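Local coordinates for protein glycoside hydrolase YxiA (PDB 3LV4) that probably hydrolyses alpha-1,5-linked arabinan as a calcium-binding member of glycoside hydrolase family 43, at residues D99-A104 against T136-T141; K142-V147 against G169-E174; M218-L223 against R265-Y270; Y243-A246 against A250-D253; R255-E258 against F262-R265. All blocks are in the same frame, centred on the assembly; numbering follows the deposited sequence.

Contact 1. Residues D99-A104 against T136-T141. With ACT (acetate ion), chain G.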
# COMPACT_ATOMS: atom_id res chain seq x y z
N ASP A 99 -0.66 -15.02 16.81
CA ASP A 99 -1.49 -14.63 17.95
C ASP A 99 -0.77 -13.61 18.83
O ASP A 99 -1.31 -13.17 19.85
CB ASP A 99 -1.87 -15.85 18.78
CG ASP A 99 -0.67 -16.50 19.46
OD1 ASP A 99 0.46 -16.31 18.98
OD2 ASP A 99 -0.87 -17.19 20.48
N SER A 100 0.43 -13.24 18.42
CA SER A 100 1.31 -12.36 19.19
C SER A 100 2.49 -12.04 18.29
O SER A 100 2.69 -12.72 17.28
CB SER A 100 1.80 -13.11 20.42
OG SER A 100 2.39 -14.33 20.02
N PRO A 101 3.28 -11.01 18.64
CA PRO A 101 4.38 -10.59 17.77
C PRO A 101 5.63 -11.45 17.95
O PRO A 101 6.74 -10.92 18.05
CB PRO A 101 4.65 -9.16 18.23
CG PRO A 101 4.27 -9.15 19.67
CD PRO A 101 3.12 -10.14 19.81
N ARG A 102 5.45 -12.77 17.99
CA ARG A 102 6.55 -13.71 18.06
C ARG A 102 7.05 -13.93 16.65
O ARG A 102 6.51 -14.76 15.93
CB ARG A 102 6.05 -15.02 18.67
CG ARG A 102 7.08 -16.13 18.75
CD ARG A 102 8.03 -15.90 19.89
NE ARG A 102 8.97 -17.00 20.06
CZ ARG A 102 9.75 -17.14 21.13
NH1 ARG A 102 9.68 -16.26 22.12
NH2 ARG A 102 10.58 -18.17 21.21
N SER A 103 8.08 -13.18 16.26
CA SER A 103 8.48 -13.15 14.85
C SER A 103 9.99 -13.06 14.68
O SER A 103 10.71 -12.62 15.57
CB SER A 103 7.84 -11.95 14.13
OG SER A 103 6.44 -11.91 14.37
N ALA A 104 10.44 -13.51 13.52
CA ALA A 104 11.82 -13.34 13.10
C ALA A 104 11.85 -12.75 11.71
O ALA A 104 11.02 -13.08 10.86
CB ALA A 104 12.57 -14.68 13.14
N THR A 136 16.55 -3.28 25.89
CA THR A 136 15.52 -3.29 26.92
C THR A 136 14.64 -4.54 26.76
O THR A 136 14.59 -5.12 25.67
CB THR A 136 14.65 -2.01 26.89
OG1 THR A 136 13.89 -1.96 25.68
CG2 THR A 136 15.54 -0.78 26.96
N PRO A 137 13.97 -4.98 27.83
CA PRO A 137 13.09 -6.14 27.70
C PRO A 137 12.01 -5.92 26.64
O PRO A 137 11.46 -4.82 26.55
CB PRO A 137 12.46 -6.27 29.09
CG PRO A 137 13.52 -5.70 30.00
CD PRO A 137 14.11 -4.55 29.24
N TYR A 138 11.73 -6.96 25.86
CA TYR A 138 10.77 -6.82 24.78
C TYR A 138 9.39 -6.41 25.31
O TYR A 138 8.87 -7.01 26.26
CB TYR A 138 10.66 -8.08 23.91
CG TYR A 138 9.73 -7.85 22.75
CD1 TYR A 138 10.19 -7.27 21.59
CD2 TYR A 138 8.38 -8.16 22.86
CE1 TYR A 138 9.33 -7.02 20.53
CE2 TYR A 138 7.51 -7.92 21.82
CZ TYR A 138 7.98 -7.34 20.66
OH TYR A 138 7.09 -7.10 19.65
N ASP A 139 8.81 -5.38 24.70
CA ASP A 139 7.54 -4.83 25.13
C ASP A 139 6.78 -4.40 23.87
O ASP A 139 7.13 -3.41 23.22
CB ASP A 139 7.78 -3.62 26.05
CG ASP A 139 6.50 -2.94 26.50
OD1 ASP A 139 5.41 -3.25 25.96
OD2 ASP A 139 6.58 -2.08 27.40
N ALA A 140 5.75 -5.16 23.51
CA ALA A 140 5.05 -4.94 22.25
C ALA A 140 4.27 -3.63 22.17
O ALA A 140 3.77 -3.27 21.10
CB ALA A 140 4.15 -6.14 21.92
N THR A 141 4.13 -2.92 23.29
CA THR A 141 3.54 -1.58 23.23
C THR A 141 4.52 -0.57 22.64
O THR A 141 4.10 0.48 22.15
CB THR A 141 3.04 -1.04 24.59
OG1 THR A 141 4.15 -0.83 25.47
CG2 THR A 141 2.03 -2.00 25.22
C ACT G . 12.44 -16.68 24.23
O ACT G . 12.29 -17.73 23.56
OXT ACT G . 11.41 -16.04 24.49
CH3 ACT G . 13.80 -16.22 24.68
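The apolar part centres on P101, whose ring packs against two side chains of 136-141. Its CG lies 3.8 Å from A140 CB and 4.1 Å from Y138 CE2, while Y138 OH comes to 3.5 Å from P101 CG at the edge of the tyrosine ring. A compact proline suits the place: its CH groups pack against both partners, and its fixed phi favours the inverse gamma turn centred on it. Y138 reaches across because its CG stands anti to the backbone N (chi1 -176°), and its hydroxyl then bonds to P144 O, so the ring that P101 leans on is tethered at its far end.

The two segments are loops over one end of the five-bladed beta-propeller characteristic of family 43. One leads into strand 103-110 and the other belongs to the long connection between strands 118-126 and 150-153. The P101 side chain is about 10 Å from that of E201, the predicted proton donor.

No hydrogen bond spans the two segments. D139 OD1 receives T141 N at 3.0 Å and T141 OG1 at 2.8 Å, both from one face of the carboxylate; the first bond makes an Asx turn that holds the backbone through A140. On the opposing loop R102 presents two guanidinium nitrogens to an acetate, probably from the crystallisation liquor: NH1 meets OXT at 2.9 Å (N-H...O 164°) and NH2 meets O at 2.9 Å (158°). W70 O and G127 O take further bonds from R102.

Contact 2. Residues K142-V147 against G169-E174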
# COMPACT_ATOMS: atom_id res chain seq x y z
N LYS A 142 5.82 -0.88 22.70
CA LYS A 142 6.83 0.09 22.26
C LYS A 142 7.82 -0.46 21.22
O LYS A 142 8.49 0.31 20.52
CB LYS A 142 7.61 0.65 23.46
CG LYS A 142 8.37 -0.38 24.26
CD LYS A 142 9.31 0.28 25.26
CE LYS A 142 10.23 -0.74 25.92
NZ LYS A 142 11.43 -0.12 26.58
N HIS A 143 7.90 -1.79 21.14
CA HIS A 143 8.75 -2.45 20.16
C HIS A 143 7.92 -3.01 19.02
O HIS A 143 6.78 -3.40 19.21
CB HIS A 143 9.56 -3.59 20.81
CG HIS A 143 10.52 -3.12 21.85
ND1 HIS A 143 10.63 -3.72 23.09
CD2 HIS A 143 11.41 -2.10 21.85
CE1 HIS A 143 11.55 -3.09 23.80
NE2 HIS A 143 12.04 -2.10 23.06
N PRO A 144 8.51 -3.06 17.82
CA PRO A 144 7.77 -3.52 16.64
C PRO A 144 7.57 -5.03 16.66
O PRO A 144 8.22 -5.74 17.42
CB PRO A 144 8.70 -3.14 15.48
CG PRO A 144 10.07 -3.23 16.09
CD PRO A 144 9.89 -2.68 17.49
N ASN A 145 6.62 -5.49 15.84
CA ASN A 145 6.57 -6.87 15.38
C ASN A 145 7.44 -6.86 14.13
O ASN A 145 7.20 -6.06 13.23
CB ASN A 145 5.12 -7.24 15.01
CG ASN A 145 4.95 -8.71 14.68
OD1 ASN A 145 3.89 -9.15 14.19
ND2 ASN A 145 5.98 -9.50 14.95
N VAL A 146 8.46 -7.72 14.08
CA VAL A 146 9.47 -7.63 13.01
C VAL A 146 9.03 -8.29 11.70
O VAL A 146 9.61 -9.28 11.25
CB VAL A 146 10.86 -8.13 13.48
CG1 VAL A 146 11.33 -7.29 14.66
CG2 VAL A 146 10.82 -9.62 13.87
N VAL A 147 8.01 -7.69 11.08
CA VAL A 147 7.44 -8.21 9.85
C VAL A 147 7.22 -7.05 8.86
O VAL A 147 7.52 -5.89 9.17
CB VAL A 147 6.09 -8.92 10.13
CG1 VAL A 147 6.30 -10.09 11.09
CG2 VAL A 147 5.05 -7.93 10.71
N GLY A 169 4.74 -0.21 16.60
CA GLY A 169 4.67 0.75 15.51
C GLY A 169 5.51 0.40 14.30
O GLY A 169 5.96 -0.74 14.13
N ILE A 170 5.72 1.40 13.45
CA ILE A 170 6.45 1.26 12.20
C ILE A 170 7.79 1.94 12.39
O ILE A 170 7.85 3.08 12.84
CB ILE A 170 5.68 1.95 11.04
CG1 ILE A 170 4.28 1.35 10.87
CG2 ILE A 170 6.50 1.94 9.74
CD1 ILE A 170 4.27 -0.17 10.58
N PHE A 171 8.87 1.22 12.07
CA PHE A 171 10.23 1.69 12.32
C PHE A 171 11.05 1.68 11.03
O PHE A 171 10.71 0.98 10.08
CB PHE A 171 10.92 0.79 13.35
CG PHE A 171 10.41 0.97 14.76
CD1 PHE A 171 9.16 0.49 15.12
CD2 PHE A 171 11.18 1.61 15.72
CE1 PHE A 171 8.68 0.65 16.41
CE2 PHE A 171 10.71 1.79 17.01
CZ PHE A 171 9.46 1.30 17.36
N ILE A 172 12.13 2.46 11.01
CA ILE A 172 13.02 2.46 9.86
C ILE A 172 14.48 2.33 10.30
O ILE A 172 14.90 2.92 11.30
CB ILE A 172 12.80 3.71 8.95
CG1 ILE A 172 13.51 3.53 7.60
CG2 ILE A 172 13.20 5.01 9.65
CD1 ILE A 172 13.15 4.64 6.60
N LEU A 173 15.23 1.50 9.57
CA LEU A 173 16.63 1.21 9.86
C LEU A 173 17.49 1.59 8.67
O LEU A 173 17.07 1.42 7.52
CB LEU A 173 16.80 -0.30 10.11
CG LEU A 173 16.40 -0.80 11.50
CD1 LEU A 173 16.17 -2.29 11.52
CD2 LEU A 173 17.49 -0.42 12.51
N GLU A 174 18.69 2.09 8.93
CA GLU A 174 19.64 2.28 7.84
C GLU A 174 20.34 0.96 7.56
O GLU A 174 20.71 0.24 8.50
CB GLU A 174 20.67 3.37 8.15
CG GLU A 174 21.45 3.76 6.91
CD GLU A 174 22.27 5.02 7.09
OE1 GLU A 174 22.87 5.46 6.08
OE2 GLU A 174 22.32 5.56 8.22
O HOH W 1 5.22 -3.24 14.69
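G169 O receives a hydrogen bond of 2.7 Å from a water, which in turn accepts one from N145 N at 2.9 Å. This single water joins the two backbones where no direct hydrogen bond spans them, and satisfies a carbonyl and an amide of two buried residues. G169 suits the spot because its backbone angles would jam a side chain against the preceding carbonyl oxygen.

The rest of the contact is built round the F171 ring. P144 lies over one face of it in a CH-pi contact: its CD sits 4.1 Å from the ring centroid, 25° off the normal, and its CB approaches F171 CD1 at 3.7 Å. CG comes almost as near, so the rigid proline lays several CH groups on the flat ring. F171 turns toward the loop with CG anti to its own carbonyl carbon (chi1 -72°), which also brings K142 O to 3.5 Å from F171 CZ at the ring edge.

P144 and F171 both pack on Y163 of strand 159-163, and F171 also touches K191 of strand 190-193. The loop 142-147 thus lies against a four-stranded antiparallel propeller blade, at the start of its strand 170-175.

Contact 3. Residues M218-L223 against R265-Y270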
# COMPACT_ATOMS: atom_id res chain seq x y z
N MSE A 218 0.78 3.11 4.00
CA MSE A 218 0.56 2.18 5.09
C MSE A 218 -0.89 1.74 5.09
O MSE A 218 -1.74 2.37 4.47
CB MSE A 218 0.92 2.82 6.43
CG MSE A 218 0.33 4.18 6.62
SE MSE A 218 1.30 5.22 7.96
CE MSE A 218 0.73 7.00 7.35
N SER A 219 -1.16 0.62 5.75
CA SER A 219 -2.52 0.12 5.84
C SER A 219 -3.01 0.26 7.27
O SER A 219 -2.33 -0.14 8.21
CB SER A 219 -2.59 -1.35 5.38
OG SER A 219 -2.31 -1.42 3.99
N PHE A 220 -4.18 0.87 7.41
CA PHE A 220 -4.83 1.02 8.71
C PHE A 220 -5.93 -0.04 8.84
O PHE A 220 -6.54 -0.44 7.84
CB PHE A 220 -5.48 2.41 8.84
CG PHE A 220 -4.55 3.51 9.29
CD1 PHE A 220 -3.24 3.58 8.85
CD2 PHE A 220 -5.03 4.52 10.12
CE1 PHE A 220 -2.41 4.62 9.25
CE2 PHE A 220 -4.21 5.56 10.53
CZ PHE A 220 -2.89 5.61 10.10
N GLY A 221 -6.19 -0.49 10.06
CA GLY A 221 -7.25 -1.48 10.26
C GLY A 221 -6.80 -2.93 10.07
O GLY A 221 -5.60 -3.23 10.10
N GLY A 222 -7.77 -3.81 9.88
CA GLY A 222 -7.51 -5.24 9.77
C GLY A 222 -7.68 -5.78 8.36
O GLY A 222 -8.58 -5.36 7.62
N LEU A 223 -6.81 -6.72 7.99
CA LEU A 223 -6.81 -7.26 6.63
C LEU A 223 -8.07 -8.04 6.24
O LEU A 223 -8.42 -8.09 5.05
CB LEU A 223 -5.57 -8.13 6.40
CG LEU A 223 -5.50 -9.43 7.19
CD1 LEU A 223 -6.14 -10.59 6.41
CD2 LEU A 223 -4.05 -9.75 7.50
N ARG A 265 -10.21 4.23 17.06
CA ARG A 265 -10.74 5.59 17.20
C ARG A 265 -9.62 6.62 17.35
O ARG A 265 -9.73 7.74 16.85
CB ARG A 265 -11.69 5.67 18.39
CG ARG A 265 -13.16 5.83 18.03
CD ARG A 265 -13.78 4.58 17.41
NE ARG A 265 -13.51 4.42 15.98
CZ ARG A 265 -13.54 3.25 15.36
NH1 ARG A 265 -13.82 2.15 16.06
NH2 ARG A 265 -13.28 3.15 14.06
N SER A 266 -8.54 6.24 18.02
CA SER A 266 -7.46 7.19 18.27
C SER A 266 -6.61 7.47 17.04
O SER A 266 -6.01 8.55 16.93
CB SER A 266 -6.57 6.72 19.41
OG SER A 266 -7.25 6.89 20.64
N ILE A 267 -6.54 6.51 16.12
CA ILE A 267 -5.64 6.66 14.98
C ILE A 267 -6.36 7.10 13.70
O ILE A 267 -5.75 7.73 12.84
CB ILE A 267 -4.80 5.39 14.70
CG1 ILE A 267 -5.70 4.22 14.26
CG2 ILE A 267 -3.94 5.00 15.93
CD1 ILE A 267 -4.91 3.03 13.72
N GLU A 268 -7.65 6.81 13.60
CA GLU A 268 -8.36 7.11 12.35
C GLU A 268 -8.46 8.60 11.94
O GLU A 268 -8.70 8.89 10.78
CB GLU A 268 -9.76 6.46 12.33
CG GLU A 268 -10.75 7.07 13.29
CD GLU A 268 -12.08 6.33 13.32
OE1 GLU A 268 -12.27 5.36 12.54
OE2 GLU A 268 -12.94 6.72 14.12
N PRO A 269 -8.27 9.54 12.89
CA PRO A 269 -8.30 10.93 12.40
C PRO A 269 -7.08 11.32 11.58
O PRO A 269 -7.05 12.43 11.05
CB PRO A 269 -8.32 11.77 13.69
CG PRO A 269 -8.80 10.84 14.77
CD PRO A 269 -8.27 9.47 14.36
N TYR A 270 -6.09 10.44 11.48
CA TYR A 270 -4.78 10.84 10.97
C TYR A 270 -4.37 10.09 9.72
O TYR A 270 -4.80 8.96 9.51
CB TYR A 270 -3.73 10.64 12.06
CG TYR A 270 -4.07 11.43 13.28
CD1 TYR A 270 -3.95 12.82 13.28
CD2 TYR A 270 -4.53 10.82 14.44
CE1 TYR A 270 -4.27 13.57 14.39
CE2 TYR A 270 -4.85 11.57 15.57
CZ TYR A 270 -4.72 12.94 15.53
OH TYR A 270 -5.03 13.70 16.64
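F220, the last residue of strand 213-220, faces a type I turn from I267 to Y270 that is closed by Y270 N to I267 O at 3.1 Å; F220 CA and E268 CA are 7.9 Å apart.

The phenyl ring does the touching. Its CE2 meets I267 O at 3.5 Å, with the oxygen near the ring plane at the edge, where the slightly positive ring rim suits it. CE2 also lies 3.6 Å from Y270 O, which approaches obliquely and accepts from R232 NH1. I267 adds the apolar part: its CD1 lies 3.9 Å from F220 CD2. Cutting F220 back to alanine is likely to leave a gap against the turn and I267 CD1 without its aromatic neighbour.

On the outer side of the turn, R265 holds E268 side-on in a salt bridge: NE to OE2 is 3.0 Å and NH2 to OE1 is 2.9 Å, both partners close to the guanidinium plane.

The ring also packs on I200, N230 and R232, and its side chain is about 8 Å from that of E201, the predicted proton donor. This is a strand-end contact of a propeller blade, where a connecting loop and short helix settle over the blade beside the probable active site.

Contact 4. Residues Y243-A246 against A250-D253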
# COMPACT_ATOMS: atom_id res chain seq x y z
N TYR A 243 7.25 12.30 9.06
CA TYR A 243 6.14 12.22 8.13
C TYR A 243 4.92 12.95 8.66
O TYR A 243 4.65 12.94 9.87
CB TYR A 243 5.80 10.75 7.82
CG TYR A 243 6.77 10.12 6.85
CD1 TYR A 243 7.89 9.42 7.31
CD2 TYR A 243 6.58 10.24 5.48
CE1 TYR A 243 8.80 8.86 6.41
CE2 TYR A 243 7.47 9.68 4.58
CZ TYR A 243 8.58 9.00 5.05
OH TYR A 243 9.44 8.46 4.14
N TYR A 244 4.21 13.60 7.74
CA TYR A 244 3.04 14.42 8.07
C TYR A 244 1.90 14.09 7.14
O TYR A 244 2.13 13.71 5.98
CB TYR A 244 3.36 15.92 7.90
CG TYR A 244 4.41 16.42 8.86
CD1 TYR A 244 5.74 16.51 8.47
CD2 TYR A 244 4.07 16.79 10.15
CE1 TYR A 244 6.71 16.97 9.35
CE2 TYR A 244 5.02 17.24 11.04
CZ TYR A 244 6.34 17.33 10.64
OH TYR A 244 7.28 17.79 11.54
N ASP A 245 0.67 14.24 7.62
CA ASP A 245 -0.49 14.09 6.74
C ASP A 245 -0.85 15.45 6.14
O ASP A 245 -0.10 16.42 6.29
CB ASP A 245 -1.67 13.37 7.43
CG ASP A 245 -2.30 14.16 8.58
OD1 ASP A 245 -2.07 15.39 8.69
OD2 ASP A 245 -3.07 13.54 9.35
N ALA A 246 -1.98 15.54 5.44
CA ALA A 246 -2.28 16.77 4.71
C ALA A 246 -2.76 17.92 5.60
O ALA A 246 -2.82 19.07 5.16
CB ALA A 246 -3.25 16.50 3.55
N ALA A 250 1.63 15.24 12.78
CA ALA A 250 2.86 14.46 12.79
C ALA A 250 2.55 12.98 13.01
O ALA A 250 1.98 12.61 14.03
CB ALA A 250 3.78 14.97 13.88
N MSE A 251 2.92 12.14 12.05
CA MSE A 251 2.65 10.71 12.16
C MSE A 251 3.32 10.08 13.39
O MSE A 251 2.81 9.11 13.95
CB MSE A 251 3.05 9.97 10.88
CG MSE A 251 2.27 10.43 9.64
SE MSE A 251 0.31 10.20 9.80
CE MSE A 251 -0.16 11.93 10.61
N ILE A 252 4.45 10.63 13.81
CA ILE A 252 5.18 10.05 14.94
C ILE A 252 4.33 10.02 16.21
O ILE A 252 4.56 9.19 17.11
CB ILE A 252 6.52 10.79 15.19
CG1 ILE A 252 7.35 10.06 16.25
CG2 ILE A 252 6.28 12.25 15.60
CD1 ILE A 252 7.66 8.65 15.88
N ASP A 253 3.35 10.92 16.29
CA ASP A 253 2.51 11.05 17.49
C ASP A 253 1.21 10.24 17.44
O ASP A 253 0.44 10.23 18.41
CB ASP A 253 2.17 12.51 17.75
CG ASP A 253 3.39 13.34 18.03
OD1 ASP A 253 4.27 12.88 18.79
OD2 ASP A 253 3.48 14.46 17.48
O HOH W 2 6.12 12.59 12.27
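The Y244 ring leans obliquely on A250: its CD2 is 3.7 Å from A250 CA and its CE2 is 3.8 Å from A250 CB. Alanine fits here because a small methyl lets the ring lie close to the backbone. Y243 sends its ring away from the contact, among Y214, L216, A234 and L192, with its hydroxyl bonded to P239 O; of its side chain only CB comes near the second segment, 4.0 Å from M251 CG. A glycine in place of Y244 would probably leave A250 CA and CB without the ring that packs on them.

M251, built as selenomethionine, is bent at chi2 and chi3, which folds its end back over the loop. Its CE reaches D245 OD2 at 3.6 Å. D245 itself is held by G271 N at OD2 and by H249 N at OD1, so the carboxylate ties this loop to the chain after the helix while its flank meets the methyl.

Two donors grip Y243 O. M251 N bonds to it at 2.9 Å, nearly straight (166°) but tilted 27° from the carbonyl plane, and a water donates at 2.8 Å while accepting from I252 N at 3.0 Å.

Y244 and A250 thereby form a single beta bridge that closes a short loop, followed directly by the 3-10 segment 251-253. The loop belongs to the connection between strand 230-236 and helix 264-267 of the propeller, with M251 and Y243 packed on strands 213-220, 230-236 and 190-193.

Contact 5. Residues R255-E258 against F262-R265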
# COMPACT_ATOMS: atom_id res chain seq x y z
N ARG A 255 -1.00 7.05 17.64
CA ARG A 255 -1.02 5.74 18.25
C ARG A 255 -2.27 5.56 19.09
O ARG A 255 -2.92 6.54 19.47
CB ARG A 255 0.21 5.54 19.14
CG ARG A 255 0.29 6.52 20.31
CD ARG A 255 1.45 6.17 21.21
NE ARG A 255 1.59 7.08 22.34
CZ ARG A 255 2.28 8.21 22.31
NH1 ARG A 255 2.89 8.59 21.18
NH2 ARG A 255 2.36 8.97 23.39
N GLY A 256 -2.61 4.31 19.38
CA GLY A 256 -3.69 4.00 20.30
C GLY A 256 -3.38 4.47 21.71
O GLY A 256 -2.22 4.71 22.05
N LYS A 257 -4.42 4.60 22.52
CA LYS A 257 -4.30 5.06 23.89
C LYS A 257 -3.48 4.08 24.72
O LYS A 257 -3.57 2.87 24.52
CB LYS A 257 -5.70 5.17 24.50
CG LYS A 257 -6.02 6.49 25.16
CD LYS A 257 -6.21 7.60 24.14
CE LYS A 257 -6.58 8.92 24.84
NZ LYS A 257 -6.69 10.07 23.90
N GLU A 258 -2.71 4.60 25.67
CA GLU A 258 -1.98 3.74 26.60
C GLU A 258 -2.91 2.72 27.23
O GLU A 258 -4.01 3.06 27.67
CB GLU A 258 -1.34 4.58 27.71
CG GLU A 258 -0.71 3.74 28.82
CD GLU A 258 0.62 3.16 28.41
OE1 GLU A 258 1.12 3.51 27.32
OE2 GLU A 258 1.18 2.35 29.19
N PHE A 262 -5.60 -2.18 19.78
CA PHE A 262 -6.35 -1.97 18.53
C PHE A 262 -7.34 -0.80 18.62
O PHE A 262 -8.47 -0.88 18.15
CB PHE A 262 -7.07 -3.26 18.13
CG PHE A 262 -6.25 -4.49 18.37
CD1 PHE A 262 -4.94 -4.54 17.92
CD2 PHE A 262 -6.76 -5.57 19.07
CE1 PHE A 262 -4.16 -5.65 18.14
CE2 PHE A 262 -5.98 -6.69 19.30
CZ PHE A 262 -4.67 -6.73 18.83
N ASP A 263 -6.88 0.29 19.23
CA ASP A 263 -7.70 1.48 19.42
C ASP A 263 -7.80 2.22 18.08
O ASP A 263 -6.97 3.06 17.77
CB ASP A 263 -7.07 2.34 20.52
CG ASP A 263 -7.75 3.69 20.71
OD1 ASP A 263 -8.82 3.93 20.11
OD2 ASP A 263 -7.19 4.51 21.47
N ASP A 264 -8.81 1.86 17.28
CA ASP A 264 -8.97 2.46 15.95
C ASP A 264 -9.42 3.92 16.05
O ASP A 264 -9.09 4.74 15.19
CB ASP A 264 -10.01 1.71 15.11
CG ASP A 264 -9.51 0.38 14.56
OD1 ASP A 264 -8.31 0.05 14.66
OD2 ASP A 264 -10.37 -0.35 14.02
N ARG A 265 -10.21 4.23 17.06
CA ARG A 265 -10.74 5.59 17.20
C ARG A 265 -9.62 6.62 17.35
O ARG A 265 -9.73 7.74 16.85
CB ARG A 265 -11.69 5.67 18.39
CG ARG A 265 -13.16 5.83 18.03
CD ARG A 265 -13.78 4.58 17.41
NE ARG A 265 -13.51 4.42 15.98
CZ ARG A 265 -13.54 3.25 15.36
NH1 ARG A 265 -13.82 2.15 16.06
NH2 ARG A 265 -13.28 3.15 14.06
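This contact is built round the N-cap of the short, weakly bonded helix 264-267, in a surface connection of the propeller. D263 occupies the cap position, and its carboxylate serves two purposes: OD1 caps the helix at S266 N, while OD2 reaches across to the loop 255-258. There it accepts K257 N at 3.0 Å, with an N-H...O angle of 163°, through the anti lone pair. The same OD2 also bonds to S266 OG. Aspartate suits the place because a short acid can join a helix start to a neighbouring backbone without a long, mobile arm; its CG anti to the backbone N (chi1 173°) sets it in that direction.

G256 sits directly against this side chain, its CA 3.8 Å from D263 CB. A CB on G256 would point toward D263 and lie a tight 3.1 Å from D263 CB, so glycine allows the close approach. G256 is further held by S198 OG at its N and by N196 ND2 at its O.

K257 carries its amine elsewhere: its NZ is 6.1 Å from D263 OD2, not in contact, whereas its CB comes to 3.4 Å from that same D263 OD2.

How the contacts relate
All five contacts lie in the family 43 propeller. Contacts 1 and 2 come first along the chain; their centres are 10 Å apart and they touch, since both draw on the connection between strands 118-126 and 150-153. Contacts 3, 4 and 5 cluster farther along. Contact 4 falls between the two segments of contact 3, with contact 5 following it and sharing helix 264-267 and R265 with contact 3, their centres 9 Å apart. Contacts 1 and 4 are most distant, at 25 Å. Side chains of contacts 1, 2 and 3 come within about 8 to 10 Å of that of the predicted proton donor E201, whereas 4 and 5 are structural packing away from the annotated sites.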